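Local coordinates for protein 336aa long hypothetical dTDP-glucose 4,6-dehydratase (Pyrococcus horikoshii, PDB 2HUN) that binds NAD(+) on a Rossmann fold and is probably a dTDP-glucose 4,6-dehydratase, a lyase acting on nucleotide sugars, at residues A[100-105]-A[152-157]; A[219-224]-A[296-301]. One frame throughout, in Å; residues are numbered along the deposited sequence.

Interaction 1 of 2, residues A[100-105]-A[152-157]; sequences HSNVIG and SATKAA. With NAD (nicotinamide-adenine-dinucleotide), chain C.
Helices 96-116 and 150-168 run almost parallel where Val-103 and Thr-154 have the closest CA atoms: the axes of the short segments approach to 8.0 Å at an angle of 16°. Such a pair flanks the Rossmann sheet in the short-chain dehydrogenase/reductase family, and Tyr-151 with Lys-155 fits its Tyr-x-x-x-Lys motif. A wider pi-type turn, with Gly-105 N bonded to His-100 O, interrupts the first helix.

Asn-102 carries the polar link. Its ND2 gives Thr-154 OG1 a hydrogen bond of 2.9 Å that is nearly straight (174°) and lies in the amide plane. With chi1 at 54°, Thr-154 holds OG1 between its own N and carbonyl carbon, close enough to bond back to Tyr-151 O, its strongest partner, and also to Pro-150 O. An amide suits the opposite position, since OD1 meanwhile accepts from Glu-85 N, tying the helix to the cofactor-binding loop. A leucine here would probably cost Thr-154 OG1 its donor across the helices and leave Glu-85 N without its acceptor, freeing that loop to shift.

Beside this bond the contact is apolar. Val-103 CG2 rests against both the Thr-154 carbonyl oxygen, at 3.5 Å, and Ala-157 CB, at 3.8 Å; the small methyl of Ala-157 suits a place where the neighbouring helix and the second subunit both come close. Val-103 and Ala-157 also pack on their own counterparts in that subunit, consistent with the four-helix bundle at which such enzymes commonly dimerise.

The other flank meets NAD. Lys-155, its chain bent at chi2 and chi3, passes Asn-102 at about a right angle and brings NZ to ribose O3D of NAD (2.9 Å), to Val-125 O and to a water. At the adenine end, NAD N6A donates to Ser-101 OG across 3.0 Å.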
loop_
_atom_site.group_PDB
_atom_site.type_symbol
_atom_site.label_atom_id
_atom_site.label_comp_id
_atom_site.label_asym_id
_atom_site.label_seq_id
_atom_site.Cartn_x
_atom_site.Cartn_y
_atom_site.Cartn_z
ATOM N N HIS A 100 -6.248 -6.234 9.639
ATOM C CA HIS A 100 -5.547 -7.116 10.565
ATOM C C HIS A 100 -4.785 -8.269 9.917
ATOM O O HIS A 100 -3.586 -8.429 10.134
ATOM C CB HIS A 100 -6.521 -7.705 11.578
ATOM C CG HIS A 100 -5.880 -8.673 12.521
ATOM N ND1 HIS A 100 -5.084 -8.272 13.570
ATOM C CD2 HIS A 100 -5.888 -10.027 12.548
ATOM C CE1 HIS A 100 -4.631 -9.337 14.209
ATOM N NE2 HIS A 100 -5.104 -10.415 13.609
ATOM N N SER A 101 -5.485 -9.090 9.142
ATOM C CA SER A 101 -4.844 -10.233 8.502
ATOM C C SER A 101 -3.936 -9.860 7.330
ATOM O O SER A 101 -2.833 -10.397 7.205
ATOM C CB SER A 101 -5.896 -11.246 8.020
ATOM O OG SER A 101 -6.548 -11.890 9.106
ATOM N N ASN A 102 -4.388 -8.943 6.480
ATOM C CA ASN A 102 -3.596 -8.571 5.309
ATOM C C ASN A 102 -2.460 -7.599 5.603
ATOM O O ASN A 102 -1.321 -7.848 5.214
ATOM C CB ASN A 102 -4.508 -8.005 4.215
ATOM C CG ASN A 102 -5.588 -8.992 3.795
ATOM O OD1 ASN A 102 -5.496 -10.183 4.086
ATOM N ND2 ASN A 102 -6.608 -8.502 3.103
ATOM N N VAL A 103 -2.760 -6.500 6.287
ATOM C CA VAL A 103 -1.733 -5.519 6.609
ATOM C C VAL A 103 -0.935 -5.861 7.865
ATOM O O VAL A 103 0.282 -6.030 7.788
ATOM C CB VAL A 103 -2.329 -4.108 6.773
ATOM C CG1 VAL A 103 -1.225 -3.131 7.161
ATOM C CG2 VAL A 103 -2.984 -3.657 5.464
ATOM N N ILE A 104 -1.602 -5.969 9.015
ATOM C CA ILE A 104 -0.886 -6.280 10.252
ATOM C C ILE A 104 -0.194 -7.637 10.148
ATOM O O ILE A 104 0.942 -7.801 10.578
ATOM C CB ILE A 104 -1.834 -6.291 11.479
ATOM C CG1 ILE A 104 -2.559 -4.951 11.596
ATOM C CG2 ILE A 104 -1.037 -6.557 12.757
ATOM C CD1 ILE A 104 -1.645 -3.758 11.702
ATOM N N GLY A 105 -0.882 -8.607 9.564
ATOM C CA GLY A 105 -0.304 -9.927 9.419
ATOM C C GLY A 105 0.979 -9.917 8.607
ATOM O O GLY A 105 1.959 -10.568 8.978
ATOM N N SER A 152 -8.661 -5.289 -1.618
ATOM C CA SER A 152 -7.533 -5.035 -2.506
ATOM C C SER A 152 -6.657 -3.891 -1.993
ATOM O O SER A 152 -5.457 -3.859 -2.251
ATOM C CB SER A 152 -8.015 -4.763 -3.946
ATOM O OG SER A 152 -8.869 -3.634 -4.030
ATOM N N ALA A 153 -7.248 -2.969 -1.241
ATOM C CA ALA A 153 -6.479 -1.854 -0.701
ATOM C C ALA A 153 -5.539 -2.357 0.394
ATOM O O ALA A 153 -4.414 -1.855 0.537
ATOM C CB ALA A 153 -7.408 -0.782 -0.149
ATOM N N THR A 154 -5.997 -3.341 1.167
ATOM C CA THR A 154 -5.169 -3.898 2.233
ATOM C C THR A 154 -4.104 -4.817 1.635
ATOM O O THR A 154 -2.989 -4.901 2.147
ATOM C CB THR A 154 -6.012 -4.655 3.287
ATOM O OG1 THR A 154 -6.825 -5.651 2.649
ATOM C CG2 THR A 154 -6.911 -3.676 4.026
ATOM N N LYS A 155 -4.438 -5.504 0.548
ATOM C CA LYS A 155 -3.445 -6.351 -0.104
ATOM C C LYS A 155 -2.377 -5.415 -0.677
ATOM O O LYS A 155 -1.182 -5.686 -0.566
ATOM C CB LYS A 155 -4.069 -7.175 -1.235
ATOM C CG LYS A 155 -4.952 -8.328 -0.765
ATOM C CD LYS A 155 -4.166 -9.384 0.024
ATOM C CE LYS A 155 -3.179 -10.134 -0.869
ATOM N NZ LYS A 155 -2.357 -11.123 -0.101
ATOM N N ALA A 156 -2.817 -4.310 -1.282
ATOM C CA ALA A 156 -1.910 -3.322 -1.876
ATOM C C ALA A 156 -1.018 -2.718 -0.805
ATOM O O ALA A 156 0.179 -2.548 -1.015
ATOM C CB ALA A 156 -2.702 -2.211 -2.574
ATOM N N ALA A 157 -1.608 -2.400 0.344
ATOM C CA ALA A 157 -0.863 -1.836 1.459
ATOM C C ALA A 157 0.199 -2.819 1.925
ATOM O O ALA A 157 1.316 -2.412 2.251
ATOM C CB ALA A 157 -1.802 -1.499 2.616
HETATM P PA NAD C . -8.552 -18.941 0.920
HETATM O O1A NAD C . -9.566 -18.014 1.444
HETATM O O2A NAD C . -8.980 -20.236 0.319
HETATM O O5B NAD C . -7.560 -19.289 2.131
HETATM C C5B NAD C . -6.882 -18.294 2.912
HETATM C C4B NAD C . -6.176 -19.101 4.010
HETATM O O4B NAD C . -5.400 -18.228 4.853
HETATM C C3B NAD C . -7.205 -19.818 4.930
HETATM O O3B NAD C . -6.807 -21.180 5.158
HETATM C C2B NAD C . -7.231 -18.924 6.184
HETATM O O2B NAD C . -7.610 -19.555 7.407
HETATM C C1B NAD C . -5.804 -18.373 6.211
HETATM N N9A NAD C . -5.673 -17.066 6.890
HETATM C C8A NAD C . -6.350 -15.927 6.651
HETATM N N7A NAD C . -5.927 -14.979 7.485
HETATM C C5A NAD C . -4.980 -15.495 8.263
HETATM C C6A NAD C . -4.170 -14.998 9.322
HETATM N N6A NAD C . -4.244 -13.753 9.773
HETATM N N1A NAD C . -3.252 -15.901 9.910
HETATM C C2A NAD C . -3.163 -17.225 9.454
HETATM N N3A NAD C . -3.928 -17.691 8.458
HETATM C C4A NAD C . -4.812 -16.837 7.881
HETATM O O3 NAD C . -7.887 -18.137 -0.280
HETATM P PN NAD C . -6.787 -18.422 -1.381
HETATM O O1N NAD C . -7.552 -18.210 -2.643
HETATM O O2N NAD C . -6.186 -19.764 -1.237
HETATM O O5D NAD C . -5.760 -17.179 -1.269
HETATM C C5D NAD C . -4.354 -17.317 -1.043
HETATM C C4D NAD C . -3.652 -15.991 -1.433
HETATM O O4D NAD C . -3.660 -15.810 -2.859
HETATM C C3D NAD C . -4.314 -14.762 -0.796
HETATM O O3D NAD C . -3.268 -13.882 -0.307
HETATM C C2D NAD C . -5.107 -14.129 -1.973
HETATM O O2D NAD C . -5.210 -12.714 -1.789
HETATM C C1D NAD C . -4.260 -14.537 -3.168
HETATM N N1N NAD C . -4.993 -14.652 -4.445
HETATM C C2N NAD C . -5.981 -15.667 -4.678
HETATM C C3N NAD C . -6.624 -15.715 -5.927
HETATM C C7N NAD C . -7.690 -16.787 -6.251
HETATM O O7N NAD C . -8.092 -16.892 -7.417
HETATM N N7N NAD C . -8.137 -17.579 -5.285
HETATM C C4N NAD C . -6.299 -14.771 -6.934
HETATM C C5N NAD C . -5.326 -13.780 -6.686
HETATM C C6N NAD C . -4.665 -13.709 -5.449
HETATM O O HOH W 1 -1.715 -9.609 2.293
#

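Interaction 2 of 2, residues A[219-224]-A[296-301]; sequences YVEDHV and PKYTFD
Asp-222 reaches from helix 220-233 to two successive backbone amides of the opposing loop. Its OD1 accepts from Lys-297 N at 2.7 Å along a nearly straight path (168°), met on the syn side but well out of the carboxylate plane. OD2 takes the longer bond from Tyr-298 N, 3.3 Å, with its syn lone pair. A short acid suits this place, because its two oxygens can span neighbouring N-H groups and fix the local course of the chain.

One helical residue earlier, Glu-221, extended, crosses Tyr-298 obliquely and brings its carboxylate to the hydroxyl edge of the ring. There it accepts a hydrogen bond from the phenol of Tyr-298, whose OH lies 2.5 Å from Glu-221 OE2, above the carboxylate plane. Carboxylate and ring stand at 85° to one another. OE2 also makes a salt bridge with Arg-225, which would be expected to steady its negative charge.

Both segments lead into helices. Tyr-219 ends a strand of the Rossmann-type sheet and is the N-cap of helix 220-233, which leans on helix 14-26 beside the NAD site. Thr-299, in the loop that Asp-222 grips, is the N-cap of helix 300-313, forming a capping box with Glu-302.

Packing centres on Tyr-298. The Tyr-219 ring presents its edge to one face in an offset edge-to-face stack, centroids 5.1 Å apart and planes at 82°, with CD2 of Tyr-219 3.3 Å from CD2 of Tyr-298. On the opposite face lies the aliphatic part of Lys-297, whose CG sits 4.0 Å above the Tyr-298 ring centre while the amine leads away. At the margin, Pro-296 CB rests 3.8 Å from Asp-222 OD2.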
loop_
_atom_site.group_PDB
_atom_site.type_symbol
_atom_site.label_atom_id
_atom_site.label_comp_id
_atom_site.label_asym_id
_atom_site.label_seq_id
_atom_site.Cartn_x
_atom_site.Cartn_y
_atom_site.Cartn_z
ATOM N N TYR A 219 -4.897 -22.002 -14.085
ATOM C CA TYR A 219 -5.007 -23.281 -13.377
ATOM C C TYR A 219 -4.122 -23.191 -12.135
ATOM O O TYR A 219 -2.960 -22.802 -12.225
ATOM C CB TYR A 219 -4.557 -24.446 -14.262
ATOM C CG TYR A 219 -4.825 -25.803 -13.634
ATOM C CD1 TYR A 219 -6.113 -26.163 -13.232
ATOM C CD2 TYR A 219 -3.785 -26.708 -13.402
ATOM C CE1 TYR A 219 -6.360 -27.384 -12.609
ATOM C CE2 TYR A 219 -4.022 -27.932 -12.781
ATOM C CZ TYR A 219 -5.314 -28.261 -12.382
ATOM O OH TYR A 219 -5.550 -29.447 -11.733
ATOM N N VAL A 220 -4.670 -23.545 -10.977
ATOM C CA VAL A 220 -3.923 -23.440 -9.728
ATOM C C VAL A 220 -2.538 -24.084 -9.744
ATOM O O VAL A 220 -1.585 -23.507 -9.217
ATOM C CB VAL A 220 -4.743 -23.997 -8.528
ATOM C CG1 VAL A 220 -4.907 -25.516 -8.643
ATOM C CG2 VAL A 220 -4.064 -23.614 -7.218
ATOM N N GLU A 221 -2.398 -25.262 -10.346
ATOM C CA GLU A 221 -1.078 -25.893 -10.373
ATOM C C GLU A 221 -0.060 -25.008 -11.110
ATOM O O GLU A 221 1.123 -24.980 -10.746
ATOM C CB GLU A 221 -1.129 -27.278 -11.032
ATOM C CG GLU A 221 0.136 -28.103 -10.794
ATOM C CD GLU A 221 0.180 -29.372 -11.626
ATOM O OE1 GLU A 221 -0.803 -30.140 -11.593
ATOM O OE2 GLU A 221 1.197 -29.607 -12.313
ATOM N N ASP A 222 -0.518 -24.291 -12.138
ATOM C CA ASP A 222 0.362 -23.400 -12.892
ATOM C C ASP A 222 0.776 -22.218 -12.019
ATOM O O ASP A 222 1.897 -21.723 -12.126
ATOM C CB ASP A 222 -0.328 -22.885 -14.159
ATOM C CG ASP A 222 -0.085 -23.779 -15.357
ATOM O OD1 ASP A 222 1.017 -24.364 -15.451
ATOM O OD2 ASP A 222 -0.986 -23.882 -16.215
ATOM N N HIS A 223 -0.138 -21.753 -11.171
ATOM C CA HIS A 223 0.173 -20.658 -10.264
ATOM C C HIS A 223 1.244 -21.211 -9.321
ATOM O O HIS A 223 2.271 -20.577 -9.079
ATOM C CB HIS A 223 -1.070 -20.241 -9.465
ATOM C CG HIS A 223 -0.818 -19.146 -8.466
ATOM N ND1 HIS A 223 -1.613 -18.957 -7.353
ATOM C CD2 HIS A 223 0.129 -18.176 -8.420
ATOM C CE1 HIS A 223 -1.165 -17.921 -6.664
ATOM N NE2 HIS A 223 -0.108 -17.429 -7.291
ATOM N N VAL A 224 0.997 -22.413 -8.810
ATOM C CA VAL A 224 1.914 -23.090 -7.896
ATOM C C VAL A 224 3.311 -23.219 -8.496
ATOM O O VAL A 224 4.307 -22.955 -7.823
ATOM C CB VAL A 224 1.374 -24.498 -7.521
ATOM C CG1 VAL A 224 2.490 -25.360 -6.967
ATOM C CG2 VAL A 224 0.268 -24.365 -6.473
ATOM N N PRO A 296 2.650 -21.270 -18.870
ATOM C CA PRO A 296 1.618 -22.156 -18.319
ATOM C C PRO A 296 1.862 -23.557 -18.877
ATOM O O PRO A 296 2.245 -23.709 -20.046
ATOM C CB PRO A 296 0.321 -21.545 -18.842
ATOM C CG PRO A 296 0.656 -20.082 -18.912
ATOM C CD PRO A 296 2.040 -20.103 -19.531
ATOM N N LYS A 297 1.656 -24.575 -18.047
ATOM C CA LYS A 297 1.864 -25.960 -18.473
ATOM C C LYS A 297 0.584 -26.557 -19.062
ATOM O O LYS A 297 0.627 -27.489 -19.864
ATOM C CB LYS A 297 2.326 -26.806 -17.279
ATOM C CG LYS A 297 2.420 -28.302 -17.555
ATOM C CD LYS A 297 2.791 -29.076 -16.289
ATOM C CE LYS A 297 2.835 -30.580 -16.543
ATOM N NZ LYS A 297 3.866 -30.937 -17.563
ATOM N N TYR A 298 -0.552 -25.996 -18.670
ATOM C CA TYR A 298 -1.848 -26.481 -19.123
ATOM C C TYR A 298 -2.625 -25.402 -19.867
ATOM O O TYR A 298 -2.531 -24.220 -19.530
ATOM C CB TYR A 298 -2.685 -26.919 -17.916
ATOM C CG TYR A 298 -1.991 -27.877 -16.973
ATOM C CD1 TYR A 298 -1.800 -29.218 -17.317
ATOM C CD2 TYR A 298 -1.516 -27.440 -15.739
ATOM C CE1 TYR A 298 -1.152 -30.097 -16.451
ATOM C CE2 TYR A 298 -0.865 -28.309 -14.867
ATOM C CZ TYR A 298 -0.687 -29.632 -15.227
ATOM O OH TYR A 298 -0.038 -30.483 -14.363
ATOM N N THR A 299 -3.387 -25.809 -20.879
ATOM C CA THR A 299 -4.220 -24.862 -21.613
ATOM C C THR A 299 -5.481 -24.742 -20.761
ATOM O O THR A 299 -5.644 -25.489 -19.802
ATOM C CB THR A 299 -4.612 -25.394 -23.005
ATOM O OG1 THR A 299 -5.308 -26.637 -22.864
ATOM C CG2 THR A 299 -3.370 -25.612 -23.863
ATOM N N PHE A 300 -6.363 -23.805 -21.089
ATOM C CA PHE A 300 -7.584 -23.650 -20.315
ATOM C C PHE A 300 -8.395 -24.948 -20.373
ATOM O O PHE A 300 -8.939 -25.399 -19.360
ATOM C CB PHE A 300 -8.419 -22.489 -20.856
ATOM C CG PHE A 300 -9.645 -22.194 -20.037
ATOM C CD1 PHE A 300 -9.531 -21.767 -18.717
ATOM C CD2 PHE A 300 -10.914 -22.357 -20.580
ATOM C CE1 PHE A 300 -10.663 -21.506 -17.951
ATOM C CE2 PHE A 300 -12.051 -22.097 -19.818
ATOM C CZ PHE A 300 -11.924 -21.670 -18.501
ATOM N N ASP A 301 -8.460 -25.545 -21.562
ATOM C CA ASP A 301 -9.188 -26.798 -21.765
ATOM C C ASP A 301 -8.647 -27.934 -20.906
ATOM O O ASP A 301 -9.412 -28.701 -20.317
ATOM C CB ASP A 301 -9.126 -27.214 -23.237
ATOM C CG ASP A 301 -10.256 -26.627 -24.058
ATOM O OD1 ASP A 301 -10.474 -25.401 -23.994
ATOM O OD2 ASP A 301 -10.924 -27.398 -24.773
#

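Overall arrangement
The two contacts share no helix and lie on opposite sides of the chain's centre, their centres 27 Å apart and their nearest atoms about 10 Å apart. Interaction 1 is wholly buried, enclosed by NAD and by the second subunit; helix lies against helix there, with one direct hydrogen bond between the segments and contacts of small apolar groups. Interaction 2 is only partly buried and touches no other protein chain. It joins the beginning of a helix to a loop, and relies on carboxylates, backbone amides and aromatic rings instead of close methyl packing. Lys-155 touches the cofactor directly, whereas the Tyr-219 side chain stays about 11 Å from it.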